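YjeF-related protein (Enterococcus faecalis, PDB 2R3B) probably catalyses the ADP-dependent dehydration of the S form of NAD(P)HX, repairing hydrated, damaged NADH and NADPH. Local coordinates at residues Ile151-Phe154 / Ser155-Asn158; Phe169-Gln173 / Met174-Arg178; Gln193-Gln196 / Ala197-Gly200; Val204-Ser207 / His208-Ile212; Ala238-Ile241 / Ala242-Ala246. One frame throughout, in Å; residues are numbered along the deposited sequence.

Following the chain from its N terminus, the five contacts come in series; none nests in or crosses another, and each is local. Contact 1 covers the last turn of helix 149-156, which crosses from strand 143-147 to strand 167-170, and the exit from it. Contact 2 takes the chain from that second strand into helix 173-180, and Ile151 of contact 1 packs on its Pro171. Contact 3 ends helix 189-199 against Trp176 of contact 2. Contact 4 closes the hairpin of strands 202-205 and 211-213, the first of which lies beside strand 167-170 in the central sheet. Contact 5, in buried helix 233-247, reaches contact 2 where Ile241 meets Thr170.

Contact 1: Ile151-Phe154 / Ser155-Asn158; sequences ITLF and SQGN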
loop_
_atom_site.group_PDB
_atom_site.type_symbol
_atom_site.label_atom_id
_atom_site.label_comp_id
_atom_site.label_asym_id
_atom_site.label_seq_id
_atom_site.Cartn_x
_atom_site.Cartn_y
_atom_site.Cartn_z
ATOM N N ILE B 151 -27.394 -2.173 -13.198
ATOM C CA ILE B 151 -28.786 -1.691 -13.294
ATOM C C ILE B 151 -29.101 -1.355 -14.764
ATOM O O ILE B 151 -30.147 -1.747 -15.302
ATOM C CB ILE B 151 -29.034 -0.444 -12.430
ATOM C CG1 ILE B 151 -28.715 -0.728 -10.959
ATOM C CG2 ILE B 151 -30.531 0.017 -12.542
ATOM C CD1 ILE B 151 -28.763 0.485 -10.059
ATOM N N THR B 152 -28.190 -0.645 -15.403
ATOM C CA THR B 152 -28.323 -0.310 -16.815
ATOM C C THR B 152 -28.436 -1.552 -17.680
ATOM O O THR B 152 -29.311 -1.629 -18.551
ATOM C CB THR B 152 -27.164 0.545 -17.277
ATOM O OG1 THR B 152 -27.152 1.760 -16.530
ATOM C CG2 THR B 152 -27.266 0.888 -18.779
ATOM N N LEU B 153 -27.560 -2.533 -17.469
ATOM C CA LEU B 153 -27.648 -3.800 -18.221
ATOM C C LEU B 153 -28.936 -4.558 -17.928
ATOM O O LEU B 153 -29.523 -5.207 -18.820
ATOM C CB LEU B 153 -26.455 -4.696 -17.889
ATOM C CG LEU B 153 -25.088 -4.202 -18.377
ATOM C CD1 LEU B 153 -23.982 -5.185 -17.967
ATOM C CD2 LEU B 153 -25.052 -3.914 -19.890
ATOM N N PHE B 154 -29.369 -4.517 -16.669
ATOM C CA PHE B 154 -30.595 -5.180 -16.260
ATOM C C PHE B 154 -31.779 -4.598 -17.031
ATOM O O PHE B 154 -32.621 -5.337 -17.531
ATOM C CB PHE B 154 -30.847 -5.086 -14.752
ATOM C CG PHE B 154 -32.135 -5.727 -14.334
ATOM C CD1 PHE B 154 -33.325 -4.983 -14.315
ATOM C CD2 PHE B 154 -32.194 -7.075 -14.010
ATOM C CE1 PHE B 154 -34.537 -5.588 -13.975
ATOM C CE2 PHE B 154 -33.416 -7.677 -13.660
ATOM C CZ PHE B 154 -34.577 -6.944 -13.639
ATOM N N SER B 155 -31.807 -3.278 -17.126
ATOM C CA SER B 155 -32.913 -2.579 -17.765
ATOM C C SER B 155 -32.891 -2.768 -19.285
ATOM O O SER B 155 -33.940 -2.919 -19.913
ATOM C CB SER B 155 -32.894 -1.102 -17.399
ATOM O OG SER B 155 -31.930 -0.385 -18.145
ATOM N N GLN B 156 -31.707 -2.764 -19.870
ATOM C CA GLN B 156 -31.553 -3.001 -21.304
ATOM C C GLN B 156 -31.776 -4.445 -21.742
ATOM O O GLN B 156 -32.035 -4.692 -22.919
ATOM C CB GLN B 156 -30.176 -2.556 -21.750
ATOM C CG GLN B 156 -29.942 -1.067 -21.595
ATOM C CD GLN B 156 -28.513 -0.640 -21.913
ATOM O OE1 GLN B 156 -27.596 -1.463 -22.042
ATOM N NE2 GLN B 156 -28.324 0.662 -22.051
ATOM N N GLY B 157 -31.694 -5.403 -20.824
ATOM C CA GLY B 157 -31.698 -6.813 -21.188
ATOM C C GLY B 157 -33.056 -7.412 -21.007
ATOM O O GLY B 157 -33.234 -8.633 -21.048
ATOM N N ASN B 158 -34.006 -6.526 -20.751
ATOM C CA ASN B 158 -35.377 -6.882 -20.474
ATOM C C ASN B 158 -35.523 -8.146 -19.620
ATOM O O ASN B 158 -36.363 -8.987 -19.882
ATOM C CB ASN B 158 -36.148 -6.938 -21.805
ATOM C CG ASN B 158 -36.301 -5.543 -22.432
ATOM O OD1 ASN B 158 -36.884 -4.637 -21.822
ATOM N ND2 ASN B 158 -35.755 -5.364 -23.634
#
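Ser155 N donates to Ile151 O at 2.9 Å and Gln156 N to Thr152 O at 3.0 Å, the i to i-4 bonds that close the last turn of an alpha-helix. This is the C-terminal end of helix 149-156, the crossover of a beta-alpha-beta unit between strands 143-147 and 167-170. Gly157 is the first residue to leave helical angles, and its N makes a weak bond back to Phe154 O.

Thr152 O takes a second donor. With chi1 at 78°, Ser155 OG sits between its own N and carbonyl carbon and folds back over the turn to give Thr152 O a bond of 2.9 Å. Both donors come from the same face of that carbonyl's plane in this conformer; Ser155 is modelled in a second one as well.

Inward, the Phe154 ring meets Phe169 edge-to-face and Leu153 packs on helix 125-137. Ser155, less buried, touches Arg178 of helix 173-180. On the outer side Thr152 and Gln156 run side by side. The extended glutamine chain passes over Thr152 O, its CG 3.2 Å from that oxygen, and its amide NE2 comes to rest 3.4 Å from the methyl CG2 of Thr152.

Contact 2: Phe169-Gln173 / Met174-Arg178; sequences FTPHQ and MEWQR. With EDO (1,2-ethanediol), chain N.
His172 and Glu175 form a capping box at the start of helix 173-180, where the chain turns out of strand 167-170. The tight side is the carboxylate of Glu175. Its OE1 accepts from His172 N at 3.0 Å, nearly straight, on the anti side of OE1 but 26° out of the carboxylate plane. The same group lies stacked on the imidazole, the two planes only 4° apart and CD 3.4 Å above the ring centre, while Glu175 CG makes a CH-pi contact with that face. His172 chi1 of 59° swings the ring back over the first turn, where ND1 accepts a weak capping bond from Met174 N. A water bridges Thr170 O and OE1, extending the network to the strand.

Pro171 packs its ring beside Trp176, whose indole continues to strand 202-205 and bonds through NE1 to Asn192. His172 is predicted to bind (6S)-NADPHX; the stack describes one of its two modelled conformers.

The other side is looser. The selenomethionine Met174 is exposed and modelled in two conformers, though Gln173 there packs on Tyr40 of a neighbouring subunit. Farther along, a 1,2-ethanediol, probably from the crystallisation liquor, donates from O2 to Arg178 O at 2.6 Å.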
loop_
_atom_site.group_PDB
_atom_site.type_symbol
_atom_site.label_atom_id
_atom_site.label_comp_id
_atom_site.label_asym_id
_atom_site.label_seq_id
_atom_site.Cartn_x
_atom_site.Cartn_y
_atom_site.Cartn_z
ATOM N N PHE B 169 -31.948 -2.859 -5.608
ATOM C CA PHE B 169 -31.341 -1.981 -6.624
ATOM C C PHE B 169 -30.851 -0.713 -5.960
ATOM O O PHE B 169 -31.537 -0.151 -5.096
ATOM C CB PHE B 169 -32.324 -1.576 -7.717
ATOM C CG PHE B 169 -32.795 -2.701 -8.574
ATOM C CD1 PHE B 169 -33.918 -3.429 -8.221
ATOM C CD2 PHE B 169 -32.131 -3.029 -9.738
ATOM C CE1 PHE B 169 -34.380 -4.456 -9.023
ATOM C CE2 PHE B 169 -32.591 -4.039 -10.546
ATOM C CZ PHE B 169 -33.717 -4.769 -10.190
ATOM N N THR B 170 -29.669 -0.246 -6.348
ATOM C CA THR B 170 -29.139 0.997 -5.789
ATOM C C THR B 170 -28.866 2.103 -6.832
ATOM O O THR B 170 -27.718 2.528 -6.992
ATOM C CB THR B 170 -27.855 0.691 -5.023
ATOM O OG1 THR B 170 -26.936 0.044 -5.906
ATOM C CG2 THR B 170 -28.126 -0.258 -3.842
ATOM N N PRO B 171 -29.916 2.562 -7.557
ATOM C CA PRO B 171 -29.719 3.494 -8.647
ATOM C C PRO B 171 -29.560 4.942 -8.211
ATOM O O PRO B 171 -30.160 5.352 -7.218
ATOM C CB PRO B 171 -31.038 3.377 -9.420
ATOM C CG PRO B 171 -32.057 3.105 -8.359
ATOM C CD PRO B 171 -31.333 2.176 -7.427
ATOM N N HIS B 172 -28.741 5.697 -8.938
ATOM C CA HIS B 172 -28.853 7.146 -8.865
ATOM C C HIS B 172 -30.030 7.535 -9.770
ATOM O O HIS B 172 -30.646 6.679 -10.391
ATOM C CB HIS B 172 -27.529 7.867 -9.185
ATOM C CG HIS B 172 -26.958 7.583 -10.540
ATOM N ND1 HIS B 172 -27.713 7.612 -11.692
ATOM C CD2 HIS B 172 -25.686 7.325 -10.933
ATOM C CE1 HIS B 172 -26.941 7.362 -12.734
ATOM N NE2 HIS B 172 -25.702 7.194 -12.303
ATOM N N GLN B 173 -30.373 8.810 -9.811
ATOM C CA GLN B 173 -31.601 9.249 -10.506
ATOM C C GLN B 173 -31.710 8.858 -11.992
ATOM O O GLN B 173 -32.796 8.486 -12.452
ATOM C CB GLN B 173 -31.849 10.756 -10.249
ATOM C CG GLN B 173 -32.282 11.002 -8.764
ATOM C CD GLN B 173 -32.050 12.435 -8.221
ATOM O OE1 GLN B 173 -30.903 12.900 -8.053
ATOM N NE2 GLN B 173 -33.143 13.103 -7.879
HETATM N N MSE B 174 -30.611 8.888 -12.731
HETATM C CA MSE B 174 -30.661 8.532 -14.148
HETATM C C MSE B 174 -30.742 7.013 -14.344
HETATM O O MSE B 174 -31.410 6.531 -15.259
HETATM C CB MSE B 174 -29.482 9.148 -14.902
HETATM C CG MSE B 174 -29.550 10.677 -14.987
HETATM SE SE MSE B 174 -31.170 11.360 -15.884
HETATM C CE MSE B 174 -30.730 10.916 -17.707
ATOM N N GLU B 175 -30.104 6.250 -13.462
ATOM C CA GLU B 175 -30.246 4.797 -13.496
ATOM C C GLU B 175 -31.684 4.438 -13.185
ATOM O O GLU B 175 -32.248 3.531 -13.814
ATOM C CB GLU B 175 -29.252 4.118 -12.523
ATOM C CG GLU B 175 -27.820 4.059 -13.045
ATOM C CD GLU B 175 -26.727 3.983 -11.958
ATOM O OE1 GLU B 175 -27.023 4.085 -10.747
ATOM O OE2 GLU B 175 -25.540 3.824 -12.336
ATOM N N TRP B 176 -32.299 5.143 -12.230
ATOM C CA TRP B 176 -33.706 4.888 -11.885
ATOM C C TRP B 176 -34.666 5.240 -13.037
ATOM O O TRP B 176 -35.658 4.546 -13.257
ATOM C CB TRP B 176 -34.084 5.704 -10.658
ATOM C CG TRP B 176 -35.456 5.506 -10.124
ATOM C CD1 TRP B 176 -36.301 6.502 -9.755
ATOM C CD2 TRP B 176 -36.161 4.271 -9.863
ATOM N NE1 TRP B 176 -37.445 5.985 -9.253
ATOM C CE2 TRP B 176 -37.408 4.624 -9.324
ATOM C CE3 TRP B 176 -35.853 2.904 -10.007
ATOM C CZ2 TRP B 176 -38.339 3.693 -8.933
ATOM C CZ3 TRP B 176 -36.795 1.974 -9.654
ATOM C CH2 TRP B 176 -38.036 2.365 -9.123
ATOM N N GLN B 177 -34.360 6.316 -13.750
ATOM C CA GLN B 177 -35.127 6.683 -14.945
ATOM C C GLN B 177 -35.133 5.533 -15.916
ATOM O O GLN B 177 -36.159 5.162 -16.473
ATOM C CB GLN B 177 -34.523 7.918 -15.600
ATOM C CG GLN B 177 -35.208 8.334 -16.882
ATOM C CD GLN B 177 -34.671 9.646 -17.412
ATOM O OE1 GLN B 177 -34.752 10.682 -16.750
ATOM N NE2 GLN B 177 -34.099 9.601 -18.607
ATOM N N ARG B 178 -33.959 4.946 -16.084
ATOM C CA ARG B 178 -33.788 3.826 -16.994
ATOM C C ARG B 178 -34.531 2.591 -16.521
ATOM O O ARG B 178 -35.194 1.947 -17.302
ATOM C CB ARG B 178 -32.292 3.542 -17.209
ATOM C CG ARG B 178 -32.002 2.962 -18.557
ATOM C CD ARG B 178 -30.521 2.728 -18.795
ATOM N NE ARG B 178 -29.797 3.963 -19.104
ATOM C CZ ARG B 178 -28.976 4.606 -18.270
ATOM N NH1 ARG B 178 -28.743 4.149 -17.035
ATOM N NH2 ARG B 178 -28.373 5.721 -18.681
HETATM C C1 EDO N . -33.245 0.359 -21.213
HETATM O O1 EDO N . -32.545 1.593 -21.087
HETATM C C2 EDO N . -34.573 0.384 -20.465
HETATM O O2 EDO N . -34.828 1.647 -19.837
HETATM O O HOH W 1 -25.712 2.772 -8.834
#

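Contact 3: Gln193-Gln196 / Ala197-Gly200; sequences QRQQ and AKLG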
loop_
_atom_site.group_PDB
_atom_site.type_symbol
_atom_site.label_atom_id
_atom_site.label_comp_id
_atom_site.label_asym_id
_atom_site.label_seq_id
_atom_site.Cartn_x
_atom_site.Cartn_y
_atom_site.Cartn_z
ATOM N N GLN B 193 -42.809 4.899 -5.500
ATOM C CA GLN B 193 -43.355 3.750 -4.778
ATOM C C GLN B 193 -44.094 2.771 -5.689
ATOM O O GLN B 193 -44.006 1.537 -5.532
ATOM C CB GLN B 193 -44.283 4.222 -3.662
ATOM C CG GLN B 193 -44.805 3.119 -2.782
ATOM C CD GLN B 193 -43.741 2.519 -1.901
ATOM O OE1 GLN B 193 -43.249 1.410 -2.148
ATOM N NE2 GLN B 193 -43.372 3.243 -0.876
ATOM N N ARG B 194 -44.842 3.307 -6.634
ATOM C CA ARG B 194 -45.588 2.457 -7.554
ATOM C C ARG B 194 -44.634 1.606 -8.389
ATOM O O ARG B 194 -44.902 0.436 -8.679
ATOM C CB ARG B 194 -46.428 3.332 -8.467
ATOM C CG ARG B 194 -47.389 2.549 -9.351
ATOM C CD ARG B 194 -48.443 3.458 -10.004
ATOM N NE ARG B 194 -49.038 4.387 -9.037
ATOM C CZ ARG B 194 -48.845 5.706 -9.017
ATOM N NH1 ARG B 194 -48.080 6.300 -9.922
ATOM N NH2 ARG B 194 -49.428 6.443 -8.076
ATOM N N GLN B 195 -43.522 2.205 -8.786
ATOM C CA GLN B 195 -42.570 1.516 -9.654
ATOM C C GLN B 195 -41.737 0.528 -8.831
ATOM O O GLN B 195 -41.379 -0.549 -9.320
ATOM C CB GLN B 195 -41.712 2.513 -10.424
ATOM C CG GLN B 195 -42.442 3.272 -11.511
ATOM C CD GLN B 195 -43.166 2.342 -12.449
ATOM O OE1 GLN B 195 -42.562 1.433 -13.027
ATOM N NE2 GLN B 195 -44.478 2.531 -12.577
ATOM N N GLN B 196 -41.470 0.855 -7.568
ATOM C CA GLN B 196 -40.963 -0.160 -6.644
ATOM C C GLN B 196 -41.886 -1.363 -6.578
ATOM O O GLN B 196 -41.435 -2.505 -6.616
ATOM C CB GLN B 196 -40.803 0.375 -5.226
ATOM C CG GLN B 196 -40.336 -0.686 -4.225
ATOM C CD GLN B 196 -41.435 -1.546 -3.672
ATOM O OE1 GLN B 196 -42.577 -1.082 -3.510
ATOM N NE2 GLN B 196 -41.108 -2.810 -3.349
ATOM N N ALA B 197 -43.185 -1.101 -6.422
ATOM C CA ALA B 197 -44.172 -2.161 -6.253
ATOM C C ALA B 197 -44.248 -3.069 -7.474
ATOM O O ALA B 197 -44.409 -4.283 -7.345
ATOM C CB ALA B 197 -45.554 -1.551 -5.954
ATOM N N LYS B 198 -44.098 -2.482 -8.641
ATOM C CA LYS B 198 -44.123 -3.218 -9.900
ATOM C C LYS B 198 -42.971 -4.216 -9.986
ATOM O O LYS B 198 -43.161 -5.345 -10.438
ATOM C CB LYS B 198 -44.086 -2.228 -11.069
ATOM C CG LYS B 198 -44.005 -2.867 -12.440
ATOM C CD LYS B 198 -44.147 -1.837 -13.533
ATOM C CE LYS B 198 -44.088 -2.479 -14.919
ATOM N NZ LYS B 198 -44.340 -1.461 -15.991
ATOM N N LEU B 199 -41.783 -3.809 -9.531
ATOM C CA LEU B 199 -40.634 -4.723 -9.431
ATOM C C LEU B 199 -40.716 -5.741 -8.301
ATOM O O LEU B 199 -40.242 -6.863 -8.450
ATOM C CB LEU B 199 -39.331 -3.907 -9.307
ATOM C CG LEU B 199 -38.877 -3.219 -10.587
ATOM C CD1 LEU B 199 -37.952 -2.024 -10.306
ATOM C CD2 LEU B 199 -38.203 -4.267 -11.481
ATOM N N GLY B 200 -41.278 -5.369 -7.159
ATOM C CA GLY B 200 -41.291 -6.251 -6.002
ATOM C C GLY B 200 -39.962 -6.320 -5.263
ATOM O O GLY B 200 -39.713 -7.252 -4.485
#
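Gln196 folds its side chain back over the start of the next residue, and its atoms can be followed outward one by one. CB lies 3.0 Å from Ala197 N, a consequence of their adjacency in the chain. CG stands anti to the backbone N (chi1 177°) and stays close to the same nitrogen. The bend comes at chi2, -83°, which turns the amide back towards the backbone: CD is 3.3 Å from Ala197 N, and OE1 comes to 3.4 Å from Ala197 CA. OE1 also lies near Ala197 N, but the angle is too poor for a hydrogen bond, and that N-H is used by Gln193 O at 2.9 Å. At the far end NE2 leaves the turn and donates to Ser201 O, just beyond the helix, so a buried amide is tied to the chain that leads into strand 202-205. Phe213 of strand 211-213 lies against Gln196 as well.

Elsewhere the contacts are plainer. The methyl of Ala197 rests 3.4 Å from Arg194 O. Lys198, fully extended, runs alongside Gln195, pointing the same way, and its end leads away from the turn. Leu199 leans over Gln195 O and packs on Leu179 of helix 173-180, and Gln195 lies against Trp176 of that helix.

Lys198 N and Leu199 N continue the bonding to Arg194 O and Gln195 O, and Gly200 N closes it on Gln196 O at 2.9 Å. Gly200 then takes positive phi (77°), a glycine ending typical of an alpha-helix C terminus, here the end of helix 189-199 before the chain re-enters the central sheet.

Contact 4: Val204-Ser207 / His208-Ile212; sequences VLKS and HRTTI
Ser207 chi1 of 71° sets OG between its own N and carbonyl carbon, turned in towards Arg209, while Thr210 chi1 of -67° places OG1 beside its backbone N and facing Ser207. These two hydroxyls close the turn of a beta hairpin, strands 202-205 and 211-213. Ser207 N donates to Thr210 OG1 at 3.1 Å, almost straight at 162°, and Arg209 N donates to Ser207 OG at 3.0 Å, so each hydroxyl oxygen accepts one backbone N-H of the turn.

Behind it, Leu205 and Thr211 are an antiparallel hydrogen-bonded pair, with Leu205 N to Thr211 O at 2.8 Å and a return bond from Thr211 N to Leu205 O. Val204 and Ile212 form the neighbouring non-hydrogen-bonded pair. On their face Val204 CG1 meets Thr210 CG2 at 3.7 Å. Helix 252-269 covers Val204, Thr210 and Ile212, while Leu205, on the other face, packs on Trp176 of helix 173-180.

At the tip, His208 N bonds to Tyr40 OH of a neighbouring subunit at the tetramer interface. The Lys206 side chain passes about 4 Å from His172 and Gly234, predicted ligand-binding residues. A water donates to Leu205 O at 2.7 Å and joins it to Ser207 OG. His208 and Arg209 touch a crystal neighbour, which may influence their pose: Arg209 NH1, bonded to His208 O and Gly224 O, sits 3.3 Å above the His208 ring plane, toward its rim.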
loop_
_atom_site.group_PDB
_atom_site.type_symbol
_atom_site.label_atom_id
_atom_site.label_comp_id
_atom_site.label_asym_id
_atom_site.label_seq_id
_atom_site.Cartn_x
_atom_site.Cartn_y
_atom_site.Cartn_z
ATOM N N VAL B 204 -33.042 1.539 -3.407
ATOM C CA VAL B 204 -32.287 2.552 -2.684
ATOM C C VAL B 204 -32.004 3.659 -3.687
ATOM O O VAL B 204 -31.105 3.544 -4.532
ATOM C CB VAL B 204 -30.969 1.999 -2.101
ATOM C CG1 VAL B 204 -30.225 3.067 -1.322
ATOM C CG2 VAL B 204 -31.223 0.767 -1.245
ATOM N N LEU B 205 -32.826 4.713 -3.650
ATOM C CA LEU B 205 -32.766 5.750 -4.667
ATOM C C LEU B 205 -31.825 6.812 -4.159
ATOM O O LEU B 205 -32.172 7.633 -3.303
ATOM C CB LEU B 205 -34.162 6.307 -4.987
ATOM C CG LEU B 205 -34.226 7.435 -6.019
ATOM C CD1 LEU B 205 -33.526 7.014 -7.334
ATOM C CD2 LEU B 205 -35.696 7.857 -6.243
ATOM N N LYS B 206 -30.600 6.787 -4.682
ATOM C CA LYS B 206 -29.526 7.591 -4.116
ATOM C C LYS B 206 -29.656 9.029 -4.546
ATOM O O LYS B 206 -29.972 9.297 -5.702
ATOM C CB LYS B 206 -28.171 7.085 -4.583
ATOM C CG LYS B 206 -27.898 5.668 -4.107
ATOM C CD LYS B 206 -26.473 5.245 -4.352
ATOM C CE LYS B 206 -26.100 5.265 -5.805
ATOM N NZ LYS B 206 -24.699 4.794 -5.903
ATOM N N SER B 207 -29.389 9.941 -3.615
ATOM C CA SER B 207 -29.407 11.385 -3.914
ATOM C C SER B 207 -28.757 12.132 -2.772
ATOM O O SER B 207 -28.125 11.515 -1.924
ATOM C CB SER B 207 -30.835 11.875 -4.125
ATOM O OG SER B 207 -31.568 11.896 -2.898
ATOM N N HIS B 208 -28.930 13.458 -2.745
ATOM C CA HIS B 208 -28.472 14.282 -1.622
ATOM C C HIS B 208 -29.140 13.786 -0.352
ATOM O O HIS B 208 -28.554 13.843 0.728
ATOM C CB HIS B 208 -28.832 15.768 -1.901
ATOM C CG HIS B 208 -28.493 16.722 -0.784
ATOM N ND1 HIS B 208 -27.241 16.787 -0.199
ATOM C CD2 HIS B 208 -29.242 17.680 -0.173
ATOM C CE1 HIS B 208 -27.235 17.733 0.727
ATOM N NE2 HIS B 208 -28.440 18.284 0.769
ATOM N N ARG B 209 -30.364 13.282 -0.494
ATOM C CA ARG B 209 -31.105 12.695 0.629
ATOM C C ARG B 209 -31.760 11.387 0.155
ATOM O O ARG B 209 -32.927 11.345 -0.280
ATOM C CB ARG B 209 -32.129 13.701 1.171
ATOM C CG ARG B 209 -31.495 14.972 1.700
ATOM C CD ARG B 209 -30.997 14.814 3.093
ATOM N NE ARG B 209 -30.449 16.067 3.621
ATOM C CZ ARG B 209 -29.158 16.382 3.592
ATOM N NH1 ARG B 209 -28.274 15.570 3.051
ATOM N NH2 ARG B 209 -28.738 17.528 4.083
ATOM N N THR B 210 -30.961 10.320 0.233
ATOM C CA THR B 210 -31.338 9.022 -0.258
ATOM C C THR B 210 -32.656 8.549 0.359
ATOM O O THR B 210 -32.901 8.777 1.540
ATOM C CB THR B 210 -30.185 8.056 -0.030
ATOM O OG1 THR B 210 -29.091 8.470 -0.875
ATOM C CG2 THR B 210 -30.551 6.578 -0.326
ATOM N N THR B 211 -33.480 7.906 -0.464
ATOM C CA THR B 211 -34.781 7.384 -0.083
ATOM C C THR B 211 -34.836 5.916 -0.414
ATOM O O THR B 211 -34.410 5.496 -1.502
ATOM C CB THR B 211 -35.929 8.123 -0.814
ATOM O OG1 THR B 211 -35.710 9.543 -0.736
ATOM C CG2 THR B 211 -37.299 7.786 -0.174
ATOM N N ILE B 212 -35.331 5.126 0.526
ATOM C CA ILE B 212 -35.454 3.683 0.329
ATOM C C ILE B 212 -36.925 3.284 0.229
ATOM O O ILE B 212 -37.690 3.450 1.195
ATOM C CB ILE B 212 -34.758 2.884 1.449
ATOM C CG1 ILE B 212 -33.312 3.364 1.650
ATOM C CG2 ILE B 212 -34.821 1.367 1.182
ATOM C CD1 ILE B 212 -32.720 2.886 2.926
HETATM O O HOH W 2 -33.502 9.947 -3.267
#

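Contact 5: Ala238-Ile241 / Ala242-Ala246; sequences AGII and AGFLA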
loop_
_atom_site.group_PDB
_atom_site.type_symbol
_atom_site.label_atom_id
_atom_site.label_comp_id
_atom_site.label_asym_id
_atom_site.label_seq_id
_atom_site.Cartn_x
_atom_site.Cartn_y
_atom_site.Cartn_z
ATOM N N ALA B 238 -22.337 0.481 -1.513
ATOM C CA ALA B 238 -22.797 -0.836 -1.960
ATOM C C ALA B 238 -22.132 -1.914 -1.136
ATOM O O ALA B 238 -22.782 -2.888 -0.734
ATOM C CB ALA B 238 -22.520 -1.033 -3.461
ATOM N N GLY B 239 -20.838 -1.751 -0.847
ATOM C CA GLY B 239 -20.128 -2.693 -0.018
ATOM C C GLY B 239 -20.591 -2.768 1.425
ATOM O O GLY B 239 -20.616 -3.842 2.021
ATOM N N ILE B 240 -20.921 -1.620 1.989
ATOM C CA ILE B 240 -21.522 -1.539 3.324
ATOM C C ILE B 240 -22.874 -2.233 3.357
ATOM O O ILE B 240 -23.166 -2.985 4.315
ATOM C CB ILE B 240 -21.678 -0.089 3.815
ATOM C CG1 ILE B 240 -20.323 0.608 3.905
ATOM C CG2 ILE B 240 -22.299 -0.103 5.231
ATOM C CD1 ILE B 240 -20.330 2.130 4.177
ATOM N N ILE B 241 -23.704 -1.991 2.339
ATOM C CA ILE B 241 -25.014 -2.649 2.272
ATOM C C ILE B 241 -24.809 -4.160 2.263
ATOM O O ILE B 241 -25.427 -4.918 3.032
ATOM C CB ILE B 241 -25.860 -2.175 1.063
ATOM C CG1 ILE B 241 -26.267 -0.697 1.253
ATOM C CG2 ILE B 241 -27.117 -3.125 0.861
ATOM C CD1 ILE B 241 -26.862 -0.023 -0.051
ATOM N N ALA B 242 -23.902 -4.613 1.420
ATOM C CA ALA B 242 -23.635 -6.062 1.327
ATOM C C ALA B 242 -23.170 -6.665 2.662
ATOM O O ALA B 242 -23.648 -7.712 3.085
ATOM C CB ALA B 242 -22.609 -6.324 0.171
ATOM N N GLY B 243 -22.215 -6.015 3.332
ATOM C CA GLY B 243 -21.722 -6.455 4.640
ATOM C C GLY B 243 -22.803 -6.438 5.722
ATOM O O GLY B 243 -22.836 -7.308 6.583
ATOM N N PHE B 244 -23.692 -5.439 5.679
ATOM C CA PHE B 244 -24.787 -5.393 6.620
ATOM C C PHE B 244 -25.758 -6.547 6.416
ATOM O O PHE B 244 -26.139 -7.214 7.380
ATOM C CB PHE B 244 -25.516 -4.050 6.570
ATOM C CG PHE B 244 -24.974 -3.040 7.536
ATOM C CD1 PHE B 244 -23.597 -2.807 7.603
ATOM C CD2 PHE B 244 -25.815 -2.289 8.335
ATOM C CE1 PHE B 244 -23.073 -1.878 8.513
ATOM C CE2 PHE B 244 -25.292 -1.344 9.243
ATOM C CZ PHE B 244 -23.929 -1.131 9.321
ATOM N N LEU B 245 -26.151 -6.789 5.170
ATOM C CA LEU B 245 -27.094 -7.883 4.861
ATOM C C LEU B 245 -26.485 -9.256 5.197
ATOM O O LEU B 245 -27.195 -10.222 5.464
ATOM C CB LEU B 245 -27.548 -7.823 3.415
ATOM C CG LEU B 245 -28.516 -6.677 3.113
ATOM C CD1 LEU B 245 -28.715 -6.545 1.614
ATOM C CD2 LEU B 245 -29.866 -6.889 3.832
ATOM N N ALA B 246 -25.160 -9.331 5.199
ATOM C CA ALA B 246 -24.447 -10.556 5.529
ATOM C C ALA B 246 -24.563 -10.924 7.003
ATOM O O ALA B 246 -24.578 -12.106 7.327
ATOM C CB ALA B 246 -22.976 -10.454 5.134
#
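Ile240 and Phe244 meet one helical turn apart, lying side by side and pointing the same way: the methyl CG2 of Ile240 is 3.8 Å from Phe244 CE1. A second pair follows at the next position, where Ile241 CG2 touches Leu245 CD1 at the same separation. In both isoleucines CG2 lies opposite the backbone N across the CA-CB bond, which turns this methyl forward along the helix to the residue four places on.

Beneath the side chains the backbone of helix 233-247 holds the spacing. Phe244 N bonds to Ile240 O and Leu245 N to Ile241 O, both at 2.9 Å, the latter nearly straight at 169°.

Farther out, Ile240 and Phe244 pack on helix 252-269, and the Phe244 ring meets Phe248 edge-to-face. Ile241 touches that helix too but also reaches strand 143-147, while Ala242 and Leu245 lie on strands 143-147 and 114-117. Gly234 and Asp235, predicted ligand-binding residues, sit at the start of this helix. The side chains that meet are apolar, though Phe244 CD1 also comes 3.3 Å from Ile240 O; this implies that they are held by shape and burial, with the carbonyls of residues 238-241 each taking an N-H four residues on.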